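Local coordinates for protein 26S proteasome regulatory subunit RPN10 (Schizosaccharomyces pombe, PDB 2X5N) that protects ubiquitin chains against disassembly by deubiquitinating enzymes, thereby promoting protein degradation as a subunit of the 26S proteasome, at residues A137-H142 with S164-S169; G18-T23 with I170-Q175; L8-E13 with M51-N56. All blocks are in the same frame, centred on the assembly; numbering follows the deposited sequence. Where two conformers were deposited one is given.

In the fold
All three contacts belong to a single von Willebrand A domain, whose mixed sheet runs in the order 60-63, 47-52, 3-9, 106-113, 136-143, 166-170. Contact 3 joins 3-9 to 47-52 and continues into the loops beyond; contact 1 adds the edge strand 166-170 to 136-143. Their centres are about 17 Å apart, with strand 106-113 between them. Contact 2 lies nearer the surface, centred about 18 Å from contact 3 and about 19 Å from contact 1, which it touches: Ile170 follows Ser169, and its N probably bonds to His142 O. Along the chain, contact 3 closes before contact 1 opens, whereas contact 2 spans contact 1 and interlocks with contact 3, tying early and late loops together.

Contact 1: residues A137-H142 with S164-S169; sequences AIDIIH and SCHLVS
His166 and Asp139 lie side by side on neighbouring strands of the mixed von Willebrand A sheet, where edge strand 166-170 runs parallel to 136-143, 11° apart in direction. Backbone bonds alternate along the pair, Ile140 N to His166 O and Val168 N to Ile140 O, the latter 2.8 Å long and almost straight.

Along the histidine, CB and CG each pass 3.4 Å from Asp139 OD1, ND1 donates to that oxygen at 2.7 Å, and CE1 is still 3.8 Å from it. With chi1 at -52°, CG stands beside the backbone N, which lays the imidazole alongside the carboxylate. OD1 is in the ring plane, yet ND1 meets it on the syn side, tilted 34° out of the carboxylate plane. OD2 forms a salt bridge with Arg108, a cationic partner that would tend to keep this buried acid ionised, while Ile186 touches both side chains.

On the opposite face Leu167 and Ile140 form an apolar patch, CD1 of the leucine 3.9 Å from CG2 of one Ile140 conformer; buried Ile140 also packs on Leu152 and Phe155 of helix 151-159, with no polar atom to satisfy. Before the edge strand begins, Cys165 SG accepts a hydrogen bond from Ile138 N at 3.4 Å, an ordinary length for sulfur. Beyond the patch, a water joins His142 ND1 to Ser169 OG in one of two serine conformers.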
loop_
_atom_site.group_PDB
_atom_site.type_symbol
_atom_site.label_atom_id
_atom_site.label_comp_id
_atom_site.label_asym_id
_atom_site.label_seq_id
_atom_site.Cartn_x
_atom_site.Cartn_y
_atom_site.Cartn_z
ATOM N N ALA A 137 0.910 -5.561 -10.165
ATOM C CA ALA A 137 1.779 -4.413 -9.955
ATOM C C ALA A 137 1.809 -4.052 -8.486
ATOM O O ALA A 137 0.879 -4.364 -7.742
ATOM C CB ALA A 137 1.272 -3.237 -10.749
ATOM N N ILE A 138 2.881 -3.394 -8.068
ATOM C CA ILE A 138 2.992 -2.985 -6.683
ATOM C C ILE A 138 3.750 -1.669 -6.568
ATOM O O ILE A 138 4.763 -1.449 -7.245
ATOM C CB ILE A 138 3.625 -4.085 -5.814
ATOM C CG1 ILE A 138 3.704 -3.636 -4.344
ATOM C CG2 ILE A 138 4.981 -4.519 -6.374
ATOM C CD1 ILE A 138 3.740 -4.756 -3.352
ATOM N N ASP A 139 3.225 -0.813 -5.706
ATOM C CA ASP A 139 3.893 0.389 -5.243
ATOM C C ASP A 139 4.117 0.258 -3.748
ATOM O O ASP A 139 3.248 -0.203 -3.014
ATOM C CB ASP A 139 3.045 1.624 -5.523
ATOM C CG ASP A 139 2.695 1.745 -6.962
ATOM O OD1 ASP A 139 3.613 1.617 -7.799
ATOM O OD2 ASP A 139 1.503 1.971 -7.253
ATOM N N ILE A 140 5.289 0.675 -3.303
ATOM C CA ILE A 140 5.599 0.679 -1.879
ATOM C C ILE A 140 5.941 2.086 -1.447
ATOM O O ILE A 140 6.747 2.752 -2.082
ATOM C CB ILE A 140 6.775 -0.238 -1.554
ATOM C CG1 ILE A 140 6.402 -1.697 -1.854
ATOM C CG2 ILE A 140 7.199 -0.079 -0.115
ATOM C CD1 ILE A 140 7.558 -2.671 -1.714
ATOM N N ILE A 141 5.311 2.525 -0.363
ATOM C CA ILE A 141 5.608 3.812 0.284
ATOM C C ILE A 141 6.392 3.436 1.534
ATOM O O ILE A 141 5.843 2.846 2.455
ATOM C CB ILE A 141 4.331 4.564 0.648
ATOM C CG1 ILE A 141 3.546 4.903 -0.629
ATOM C CG2 ILE A 141 4.683 5.824 1.434
ATOM C CD1 ILE A 141 2.066 5.212 -0.409
ATOM N N HIS A 142 7.685 3.751 1.529
ATOM C CA HIS A 142 8.599 3.346 2.581
ATOM C C HIS A 142 8.943 4.566 3.436
ATOM O O HIS A 142 9.435 5.576 2.911
ATOM C CB HIS A 142 9.855 2.757 1.939
ATOM C CG HIS A 142 10.729 2.013 2.900
ATOM N ND1 HIS A 142 12.054 1.755 2.639
ATOM C CD2 HIS A 142 10.461 1.440 4.099
ATOM C CE1 HIS A 142 12.574 1.070 3.646
ATOM N NE2 HIS A 142 11.626 0.867 4.545
ATOM N N SER A 164 5.559 -0.329 -14.187
ATOM C CA SER A 164 4.293 -0.316 -13.485
ATOM C C SER A 164 4.436 -0.222 -11.984
ATOM O O SER A 164 3.452 0.035 -11.312
ATOM C CB SER A 164 3.530 -1.589 -13.841
ATOM O OG SER A 164 4.239 -2.732 -13.384
ATOM N N CYS A 165 5.633 -0.494 -11.480
ATOM C CA CYS A 165 5.873 -0.608 -10.051
ATOM C C CYS A 165 6.781 0.513 -9.560
ATOM O O CYS A 165 7.687 0.930 -10.274
ATOM C CB CYS A 165 6.547 -1.944 -9.733
ATOM S SG CYS A 165 5.558 -3.416 -10.168
ATOM N N HIS A 166 6.574 0.966 -8.324
ATOM C CA HIS A 166 7.291 2.123 -7.787
ATOM C C HIS A 166 7.657 1.943 -6.334
ATOM O O HIS A 166 6.880 1.398 -5.560
ATOM C CB HIS A 166 6.455 3.414 -7.908
ATOM C CG HIS A 166 5.948 3.638 -9.287
ATOM N ND1 HIS A 166 4.808 3.037 -9.770
ATOM C CD2 HIS A 166 6.458 4.357 -10.309
ATOM C CE1 HIS A 166 4.634 3.382 -11.033
ATOM N NE2 HIS A 166 5.619 4.190 -11.383
ATOM N N LEU A 167 8.840 2.422 -5.995
ATOM C CA LEU A 167 9.261 2.577 -4.614
ATOM C C LEU A 167 9.358 4.066 -4.328
ATOM O O LEU A 167 10.133 4.786 -4.978
ATOM C CB LEU A 167 10.608 1.907 -4.389
ATOM C CG LEU A 167 11.178 2.092 -2.986
ATOM C CD1 LEU A 167 10.285 1.515 -1.916
ATOM C CD2 LEU A 167 12.554 1.457 -2.926
ATOM N N VAL A 168 8.562 4.519 -3.369
ATOM C CA VAL A 168 8.532 5.918 -2.955
ATOM C C VAL A 168 9.052 5.910 -1.512
ATOM O O VAL A 168 8.389 5.405 -0.597
ATOM C CB VAL A 168 7.117 6.512 -3.033
ATOM C CG1 VAL A 168 7.075 7.945 -2.480
ATOM C CG2 VAL A 168 6.590 6.436 -4.479
ATOM N N SER A 169 10.224 6.500 -1.293
ATOM C CA SER A 169 10.895 6.447 0.002
ATOM C C SER A 169 10.929 7.859 0.544
ATOM O O SER A 169 11.500 8.733 -0.098
ATOM C CB SER A 169 12.324 5.929 -0.185
ATOM O OG SER A 169 12.330 4.644 -0.757
HETATM O O HOH W 1 13.718 2.720 0.710
#

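Contact 2: residues G18-T23 with I170-Q175; sequences GDYIPT and IPPSPQ
Asp19 and Pro172 mark the nearest approach of two irregular loops, their CA atoms 5.7 Å apart, and water fills part of the seam between the backbones. One water accepts from Ser173 N beside Asp19 O; a second accepts from Ile21 N at 3.2 Å and lies within bonding reach of Ser173 O and Gln175 O.

Tyr20 carries the direct contact. Its OH donates to Ile170 O at 2.6 Å, on a lone pair in the carbonyl plane, and is bonded as well to Gly144 N, so the phenol of this buried residue is held by two backbone groups. Chi1 of -66° sets the ring beside the backbone N and sends its hydroxyl across to the other loop. Pro172 crosses the ring obliquely, its CA over one face toward the rim, 4.1 Å from the centroid in a CH-pi contact. The proline ring adds CG against CE2 at 3.8 Å, and its N has no hydrogen that would need a partner beside the phenol oxygen.

Ser173 OG accepts from Gln175 N, forming an ST turn in a loop that, like 18-23, follows a strand and leads to a helix, as is typical of the alternating strands and helices of a von Willebrand A domain.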
loop_
_atom_site.group_PDB
_atom_site.type_symbol
_atom_site.label_atom_id
_atom_site.label_comp_id
_atom_site.label_asym_id
_atom_site.label_seq_id
_atom_site.Cartn_x
_atom_site.Cartn_y
_atom_site.Cartn_z
ATOM N N GLY A 18 6.172 9.750 16.391
ATOM C CA GLY A 18 5.898 11.115 15.969
ATOM C C GLY A 18 6.910 11.745 15.023
ATOM O O GLY A 18 6.876 12.947 14.795
ATOM N N ASP A 19 7.802 10.941 14.458
ATOM C CA ASP A 19 8.741 11.466 13.473
ATOM C C ASP A 19 8.119 11.816 12.119
ATOM O O ASP A 19 8.782 12.449 11.292
ATOM C CB ASP A 19 9.982 10.558 13.315
ATOM C CG ASP A 19 9.680 9.162 12.790
ATOM O OD1 ASP A 19 8.511 8.744 12.720
ATOM O OD2 ASP A 19 10.668 8.476 12.450
ATOM N N TYR A 20 6.869 11.413 11.901
ATOM C CA TYR A 20 6.043 11.945 10.807
ATOM C C TYR A 20 4.827 12.577 11.461
ATOM O O TYR A 20 4.303 12.050 12.428
ATOM C CB TYR A 20 5.623 10.835 9.823
ATOM C CG TYR A 20 6.780 10.239 9.067
ATOM C CD1 TYR A 20 6.991 10.512 7.719
ATOM C CD2 TYR A 20 7.710 9.438 9.725
ATOM C CE1 TYR A 20 8.079 9.984 7.054
ATOM C CE2 TYR A 20 8.801 8.908 9.059
ATOM C CZ TYR A 20 8.976 9.192 7.733
ATOM O OH TYR A 20 10.070 8.664 7.094
ATOM N N ILE A 21 4.386 13.722 10.949
ATOM C CA ILE A 21 3.342 14.491 11.593
ATOM C C ILE A 21 1.972 13.934 11.237
ATOM O O ILE A 21 1.679 13.742 10.074
ATOM C CB ILE A 21 3.442 15.986 11.199
ATOM C CG1 ILE A 21 4.674 16.612 11.860
ATOM C CG2 ILE A 21 2.215 16.749 11.666
ATOM C CD1 ILE A 21 4.956 18.027 11.417
ATOM N N PRO A 22 1.130 13.662 12.244
ATOM C CA PRO A 22 1.394 13.729 13.689
ATOM C C PRO A 22 1.970 12.420 14.262
ATOM O O PRO A 22 2.660 12.443 15.288
ATOM C CB PRO A 22 0.007 14.008 14.266
ATOM C CG PRO A 22 -0.917 13.275 13.310
ATOM C CD PRO A 22 -0.297 13.425 11.953
ATOM N N THR A 23 1.675 11.298 13.604
ATOM C CA THR A 23 2.355 10.024 13.834
ATOM C C THR A 23 2.534 9.377 12.471
ATOM O O THR A 23 1.857 9.731 11.520
ATOM C CB THR A 23 1.546 9.055 14.717
ATOM O OG1 THR A 23 0.326 8.712 14.058
ATOM C CG2 THR A 23 1.270 9.676 16.079
ATOM N N ILE A 170 10.349 8.074 1.722
ATOM C CA ILE A 170 10.215 9.428 2.239
ATOM C C ILE A 170 10.769 9.466 3.644
ATOM O O ILE A 170 10.199 8.855 4.533
ATOM C CB ILE A 170 8.751 9.840 2.331
ATOM C CG1 ILE A 170 8.071 9.751 0.960
ATOM C CG2 ILE A 170 8.626 11.250 2.902
ATOM C CD1 ILE A 170 8.638 10.683 -0.070
ATOM N N PRO A 171 11.899 10.146 3.847
ATOM C CA PRO A 171 12.423 10.362 5.190
ATOM C C PRO A 171 11.593 11.174 6.137
ATOM O O PRO A 171 10.729 11.910 5.663
ATOM C CB PRO A 171 13.866 10.850 5.005
ATOM C CG PRO A 171 14.063 10.982 3.523
ATOM C CD PRO A 171 12.742 10.764 2.814
ATOM N N PRO A 172 11.903 11.140 7.433
ATOM C CA PRO A 172 11.255 12.074 8.340
ATOM C C PRO A 172 11.336 13.523 7.929
ATOM O O PRO A 172 12.398 13.874 7.474
ATOM C CB PRO A 172 11.801 11.705 9.722
ATOM C CG PRO A 172 12.329 10.307 9.567
ATOM C CD PRO A 172 12.790 10.207 8.141
ATOM N N SER A 173 10.309 14.343 8.067
ATOM C CA SER A 173 10.455 15.744 7.737
ATOM C C SER A 173 9.336 16.514 8.378
ATOM O O SER A 173 8.398 15.910 8.891
ATOM C CB SER A 173 10.468 15.959 6.224
ATOM O OG SER A 173 9.177 16.201 5.704
ATOM N N PRO A 174 9.462 17.851 8.392
ATOM C CA PRO A 174 8.337 18.719 8.732
ATOM C C PRO A 174 7.076 18.781 7.896
ATOM O O PRO A 174 6.029 19.294 8.302
ATOM C CB PRO A 174 8.974 20.037 9.194
ATOM C CG PRO A 174 10.475 19.887 8.857
ATOM C CD PRO A 174 10.636 18.648 8.012
ATOM N N GLN A 175 7.228 18.284 6.671
ATOM C CA GLN A 175 6.157 18.342 5.682
ATOM C C GLN A 175 5.266 17.121 5.837
ATOM O O GLN A 175 5.606 16.191 6.540
ATOM C CB GLN A 175 6.720 18.460 4.266
ATOM C CG GLN A 175 7.550 19.745 4.082
ATOM C CD GLN A 175 7.751 20.148 2.633
ATOM O OE1 GLN A 175 7.461 19.392 1.712
ATOM N NE2 GLN A 175 8.259 21.357 2.428
HETATM O O HOH W 2 8.130 13.354 9.000
HETATM O O HOH W 3 6.029 14.236 8.214
#

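Contact 3: residues L8-E13 with M51-N56; sequences LIDNSE and MTIGDN
Strands 3-9 and 47-52 end side by side and parallel here, Ile9 N bonding to Met51 O at 2.8 Å and Ile53 N to Ile9 O at 2.9 Å.

Leu8 lies alongside Met51, its CD1 3.9 Å from Met51 CB, while its CD2 touches Ile53 CG2, the two side chains crossing at about a right angle. Leu8 and Met51 pack against Ala93 of helix 86-98. Ile9 turns to the other face, beneath Phe25 and Val32 of helix 24-42, the helix of this beta-alpha-beta crossover.

Past the strands, polar side chains take over from sheet bonds. Asn11 CG stands between its backbone N and carbonyl carbon (chi1 64°), which swings the amide over Thr52 and Gly54. OD1 accepts a weak bond from Gly54 N; ND2 donates to Pro79 O and to a water shared with Gly54 O and Thr52 OG1, itself also bonded to Gln59 N. Gly54 CA comes within 4.3 Å of Ser12 CA; a CB here would collide with Ser12 N and Asn11 C, which is why glycine suits the place.

Asp10 and Ser12 match the opening of the Asp-x-Ser-x-Ser sequence of metal-binding von Willebrand A domains, though Trp14 occupies the last position. Asp10 OD1 closes an Asx turn with Ser12 N at 2.9 Å and accepts from Ser12 OG too, while OD2 is bonded to Ser115 OG and Gly114 N.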
loop_
_atom_site.group_PDB
_atom_site.type_symbol
_atom_site.label_atom_id
_atom_site.label_comp_id
_atom_site.label_asym_id
_atom_site.label_seq_id
_atom_site.Cartn_x
_atom_site.Cartn_y
_atom_site.Cartn_z
ATOM N N LEU A 8 -2.605 -1.463 1.446
ATOM C CA LEU A 8 -2.145 -2.156 2.630
ATOM C C LEU A 8 -1.503 -1.154 3.572
ATOM O O LEU A 8 -0.476 -0.537 3.238
ATOM C CB LEU A 8 -1.098 -3.212 2.260
ATOM C CG LEU A 8 -1.636 -4.581 1.821
ATOM C CD1 LEU A 8 -2.695 -4.467 0.711
ATOM C CD2 LEU A 8 -0.499 -5.478 1.350
ATOM N N ILE A 9 -2.105 -0.995 4.743
ATOM C CA ILE A 9 -1.596 -0.066 5.752
ATOM C C ILE A 9 -0.815 -0.820 6.811
ATOM O O ILE A 9 -1.146 -1.949 7.180
ATOM C CB ILE A 9 -2.708 0.801 6.399
ATOM C CG1 ILE A 9 -3.805 -0.020 7.103
ATOM C CG2 ILE A 9 -3.290 1.731 5.333
ATOM C CD1 ILE A 9 -4.710 0.840 7.897
ATOM N N ASP A 10 0.252 -0.183 7.265
ATOM C CA ASP A 10 1.054 -0.686 8.361
ATOM C C ASP A 10 0.445 -0.154 9.663
ATOM O O ASP A 10 0.454 1.056 9.921
ATOM C CB ASP A 10 2.511 -0.249 8.154
ATOM C CG ASP A 10 3.490 -0.871 9.138
ATOM O OD1 ASP A 10 3.078 -1.307 10.235
ATOM O OD2 ASP A 10 4.694 -0.902 8.796
ATOM N N ASN A 11 -0.127 -1.061 10.449
ATOM C CA ASN A 11 -0.626 -0.725 11.795
ATOM C C ASN A 11 0.180 -1.444 12.870
ATOM O O ASN A 11 -0.374 -1.830 13.905
ATOM C CB ASN A 11 -2.115 -1.036 11.941
ATOM C CG ASN A 11 -2.416 -2.503 11.811
ATOM O OD1 ASN A 11 -1.779 -3.203 11.033
ATOM N ND2 ASN A 11 -3.427 -2.977 12.547
ATOM N N SER A 12 1.492 -1.602 12.636
ATOM C CA SER A 12 2.389 -2.155 13.649
ATOM C C SER A 12 2.766 -1.118 14.700
ATOM O O SER A 12 2.526 0.083 14.537
ATOM C CB SER A 12 3.667 -2.711 13.017
ATOM O OG SER A 12 4.559 -1.679 12.660
ATOM N N GLU A 13 3.395 -1.587 15.779
ATOM C CA GLU A 13 3.842 -0.713 16.853
ATOM C C GLU A 13 4.865 0.331 16.362
ATOM O O GLU A 13 5.001 1.377 16.973
ATOM C CB GLU A 13 4.417 -1.518 18.017
ATOM C CG GLU A 13 5.662 -2.314 17.669
ATOM C CD GLU A 13 6.051 -3.319 18.718
ATOM O OE1 GLU A 13 5.756 -3.110 19.911
ATOM O OE2 GLU A 13 6.673 -4.329 18.342
ATOM N N MET A 51 -6.473 -3.320 3.500
ATOM C CA MET A 51 -5.938 -4.342 4.375
ATOM C C MET A 51 -4.954 -3.718 5.329
ATOM O O MET A 51 -4.349 -2.690 5.036
ATOM C CB MET A 51 -5.118 -5.378 3.588
ATOM C CG MET A 51 -5.901 -6.396 2.873
ATOM S SD MET A 51 -4.772 -7.509 2.030
ATOM C CE MET A 51 -3.774 -8.153 3.350
ATOM N N THR A 52 -4.773 -4.364 6.467
ATOM C CA THR A 52 -3.639 -4.100 7.334
ATOM C C THR A 52 -2.528 -5.123 7.125
ATOM O O THR A 52 -2.759 -6.226 6.607
ATOM C CB THR A 52 -4.042 -4.224 8.804
ATOM O OG1 THR A 52 -4.426 -5.589 9.048
ATOM C CG2 THR A 52 -5.168 -3.292 9.164
ATOM N N ILE A 53 -1.309 -4.771 7.555
ATOM C CA ILE A 53 -0.228 -5.751 7.604
ATOM C C ILE A 53 0.387 -5.881 8.985
ATOM O O ILE A 53 1.270 -6.698 9.183
ATOM C CB ILE A 53 0.855 -5.524 6.549
ATOM C CG1 ILE A 53 1.623 -4.227 6.817
ATOM C CG2 ILE A 53 0.246 -5.490 5.169
ATOM C CD1 ILE A 53 2.937 -4.099 6.056
ATOM N N GLY A 54 -0.147 -5.149 9.951
ATOM C CA GLY A 54 0.395 -5.157 11.293
ATOM C C GLY A 54 -0.515 -5.798 12.305
ATOM O O GLY A 54 -1.350 -6.679 11.979
ATOM N N ASP A 55 -0.306 -5.419 13.562
ATOM C CA ASP A 55 -1.015 -6.115 14.627
ATOM C C ASP A 55 -0.900 -7.627 14.561
ATOM O O ASP A 55 -1.874 -8.327 14.807
ATOM C CB ASP A 55 -2.397 -5.515 14.959
ATOM C CG ASP A 55 -2.990 -5.999 16.253
ATOM O OD1 ASP A 55 -2.238 -6.410 17.166
ATOM O OD2 ASP A 55 -4.242 -5.926 16.324
ATOM N N ASN A 56 0.262 -8.109 14.122
ATOM C CA ASN A 56 0.497 -9.540 14.130
ATOM C C ASN A 56 -0.066 -10.424 13.044
ATOM O O ASN A 56 0.280 -11.584 12.925
ATOM C CB ASN A 56 0.444 -10.175 15.525
ATOM C CG ASN A 56 1.220 -9.402 16.541
ATOM O OD1 ASN A 56 2.432 -9.223 16.404
ATOM N ND2 ASN A 56 0.533 -8.939 17.589
HETATM O O HOH W 4 -4.075 -5.853 11.714
#